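Local structure of phosphodiesterase (Pseudomonas aeruginosa, 4G75) at residues 164-169 with 209-214. The protein is a colicin M-like bacteriocin that probably stops peptidoglycan synthesis in target bacteria by magnesium-dependent hydrolysis of its lipid-linked precursor. Residues are numbered along the deposited sequence; the frame is centred on the assembly and turned at random.
Sequences ERLNIK and NTVGEI. With MG (magnesium ion), chain B; EDO (1,2-ethanediol), chain D.
Between L166 on one side and V211 and I214 on the other, no ring or amide face takes part: methyl groups do the touching, and the flat groups that matter are the V211 and E213 carbonyls, whose oxygens bind magnesium. This is a buried apolar junction in the colicin M fold, where the loop 164-169 meets the lead-in and first residues of strand 213-224, the middle strand of an antiparallel trio with 188-199 and 229-243. L166 works as a fork. With CG beside its backbone N (chi1 -64°), it divides its two branches between two partners. CD1 of L166 meets I214 CD1 at 3.8 Å, tip to tip. CD2 of L166 lies 4.0 Å from V211 CG2, the two side chains crossing at about a right angle. I214 puts CG1 between its own N and carbonyl carbon (chi1 60°), and its extended chain then carries CD1 out to the leucine. I168 adds a looser flank, its CD1 staying 4.7 Å from I214 CD1. F161 also packs against L166 and I279 against I214, while hydrogen bonds between L166 O and S204 OG and between K169 N and D203 OD2 tie the loop to the segment preceding 209-214. The backbones remain well apart, with 9.0 Å between L166 CA and V211 CA. V211 has two roles: its side chain packs against L166 while its carbonyl serves the metal, and G212, at positive phi, turns the chain before E213 O ligates too. D241 OD2 completes the protein ligands, and the I214 side chain also lies close to that of D241. At the magnesium, V211 O at 2.2 Å stands roughly opposite water 1, and E213 O, at 2.4 Å from the ion, roughly opposite water 2.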
loop_
_atom_site.group_PDB
_atom_site.type_symbol
_atom_site.label_atom_id
_atom_site.label_comp_id
_atom_site.label_asym_id
_atom_site.label_seq_id
_atom_site.Cartn_x
_atom_site.Cartn_y
_atom_site.Cartn_z
ATOM N N GLU A 164 11.778 0.489 7.037
ATOM C CA GLU A 164 12.338 -0.797 6.636
ATOM C C GLU A 164 11.344 -1.640 5.835
ATOM O O GLU A 164 11.736 -2.588 5.147
ATOM C CB GLU A 164 12.864 -1.578 7.854
ATOM C CG GLU A 164 11.796 -2.082 8.822
ATOM C CD GLU A 164 11.378 -1.050 9.868
ATOM O OE1 GLU A 164 11.775 0.137 9.762
ATOM O OE2 GLU A 164 10.644 -1.431 10.806
ATOM N N ARG A 165 10.060 -1.301 5.916
ATOM C CA ARG A 165 9.049 -2.060 5.172
ATOM C C ARG A 165 8.821 -1.506 3.772
ATOM O O ARG A 165 8.104 -2.103 2.982
ATOM C CB ARG A 165 7.725 -2.143 5.942
ATOM C CG ARG A 165 7.837 -2.987 7.206
ATOM C CD ARG A 165 6.525 -3.126 7.974
ATOM N NE ARG A 165 6.691 -4.115 9.033
ATOM C CZ ARG A 165 6.334 -5.391 8.941
ATOM N NH1 ARG A 165 5.742 -5.860 7.851
ATOM N NH2 ARG A 165 6.545 -6.199 9.962
ATOM N N LEU A 166 9.426 -0.362 3.471
ATOM C CA LEU A 166 9.389 0.170 2.109
ATOM C C LEU A 166 10.089 -0.771 1.138
ATOM O O LEU A 166 9.792 -0.777 -0.055
ATOM C CB LEU A 166 10.056 1.551 2.035
ATOM C CG LEU A 166 9.440 2.710 2.815
ATOM C CD1 LEU A 166 10.370 3.909 2.744
ATOM C CD2 LEU A 166 8.043 3.080 2.292
ATOM N N ASN A 167 11.031 -1.555 1.655
ATOM C CA ASN A 167 11.878 -2.396 0.816
ATOM C C ASN A 167 12.705 -1.579 -0.178
ATOM O O ASN A 167 12.879 -1.974 -1.333
ATOM C CB ASN A 167 11.046 -3.444 0.074
ATOM C CG ASN A 167 11.856 -4.668 -0.294
ATOM O OD1 ASN A 167 12.833 -4.994 0.377
ATOM N ND2 ASN A 167 11.451 -5.356 -1.356
ATOM N N ILE A 168 13.208 -0.433 0.267
ATOM C CA ILE A 168 14.095 0.353 -0.575
ATOM C C ILE A 168 15.556 0.013 -0.275
ATOM O O ILE A 168 15.871 -0.514 0.790
ATOM C CB ILE A 168 13.835 1.870 -0.470
ATOM C CG1 ILE A 168 13.999 2.359 0.973
ATOM C CG2 ILE A 168 12.445 2.208 -1.020
ATOM C CD1 ILE A 168 14.002 3.891 1.090
ATOM N N LYS A 169 16.427 0.304 -1.233
ATOM C CA LYS A 169 17.846 -0.019 -1.132
ATOM C C LYS A 169 18.684 1.162 -1.604
ATOM O O LYS A 169 19.393 1.064 -2.610
ATOM C CB LYS A 169 18.163 -1.231 -2.011
ATOM C CG LYS A 169 17.334 -2.473 -1.724
ATOM C CD LYS A 169 17.839 -3.191 -0.483
ATOM C CE LYS A 169 17.288 -4.611 -0.387
ATOM N NZ LYS A 169 15.814 -4.649 -0.160
ATOM N N ASN A 209 3.710 2.343 -5.359
ATOM C CA ASN A 209 2.278 2.430 -5.600
ATOM C C ASN A 209 1.550 2.962 -4.372
ATOM O O ASN A 209 0.332 3.107 -4.378
ATOM C CB ASN A 209 1.755 1.038 -5.964
ATOM C CG ASN A 209 0.406 1.068 -6.655
ATOM O OD1 ASN A 209 0.075 1.991 -7.413
ATOM N ND2 ASN A 209 -0.374 0.040 -6.413
ATOM N N THR A 210 2.301 3.250 -3.311
ATOM C CA THR A 210 1.715 3.761 -2.075
ATOM C C THR A 210 2.190 5.184 -1.772
ATOM O O THR A 210 1.396 6.125 -1.753
ATOM C CB THR A 210 2.037 2.840 -0.871
ATOM O OG1 THR A 210 1.593 1.504 -1.162
ATOM C CG2 THR A 210 1.342 3.338 0.390
ATOM N N VAL A 211 3.487 5.322 -1.523
ATOM C CA VAL A 211 4.086 6.623 -1.241
ATOM C C VAL A 211 4.799 7.252 -2.434
ATOM O O VAL A 211 4.986 8.461 -2.461
ATOM C CB VAL A 211 5.071 6.560 -0.058
ATOM C CG1 VAL A 211 4.315 6.246 1.229
ATOM C CG2 VAL A 211 6.165 5.521 -0.321
ATOM N N GLY A 212 5.217 6.443 -3.400
ATOM C CA GLY A 212 5.902 6.959 -4.580
ATOM C C GLY A 212 7.210 7.660 -4.250
ATOM O O GLY A 212 8.088 7.081 -3.605
ATOM N N GLU A 213 7.356 8.901 -4.702
ATOM C CA GLU A 213 8.559 9.663 -4.376
ATOM C C GLU A 213 8.464 10.217 -2.960
ATOM O O GLU A 213 7.475 10.852 -2.602
ATOM C CB GLU A 213 8.778 10.814 -5.362
ATOM C CG GLU A 213 10.132 11.492 -5.172
ATOM C CD GLU A 213 10.264 12.804 -5.925
ATOM O OE1 GLU A 213 10.925 12.813 -6.985
ATOM O OE2 GLU A 213 9.713 13.824 -5.456
ATOM N N ILE A 214 9.497 9.974 -2.157
ATOM C CA ILE A 214 9.542 10.500 -0.801
ATOM C C ILE A 214 10.819 11.307 -0.661
ATOM O O ILE A 214 11.648 11.302 -1.556
ATOM C CB ILE A 214 9.520 9.378 0.241
ATOM C CG1 ILE A 214 10.726 8.450 0.059
ATOM C CG2 ILE A 214 8.220 8.581 0.125
ATOM C CD1 ILE A 214 10.814 7.345 1.098
HETATM MG MG MG B . 5.090 10.695 -2.629
HETATM C C1 EDO D . -1.630 6.239 -6.732
HETATM O O1 EDO D . -1.974 7.063 -5.612
HETATM C C2 EDO D . -1.129 4.885 -6.252
HETATM O O2 EDO D . -2.169 4.192 -5.555
HETATM O O HOH W 1 4.929 13.217 -2.973
HETATM O O HOH W 2 2.634 10.565 -3.234
#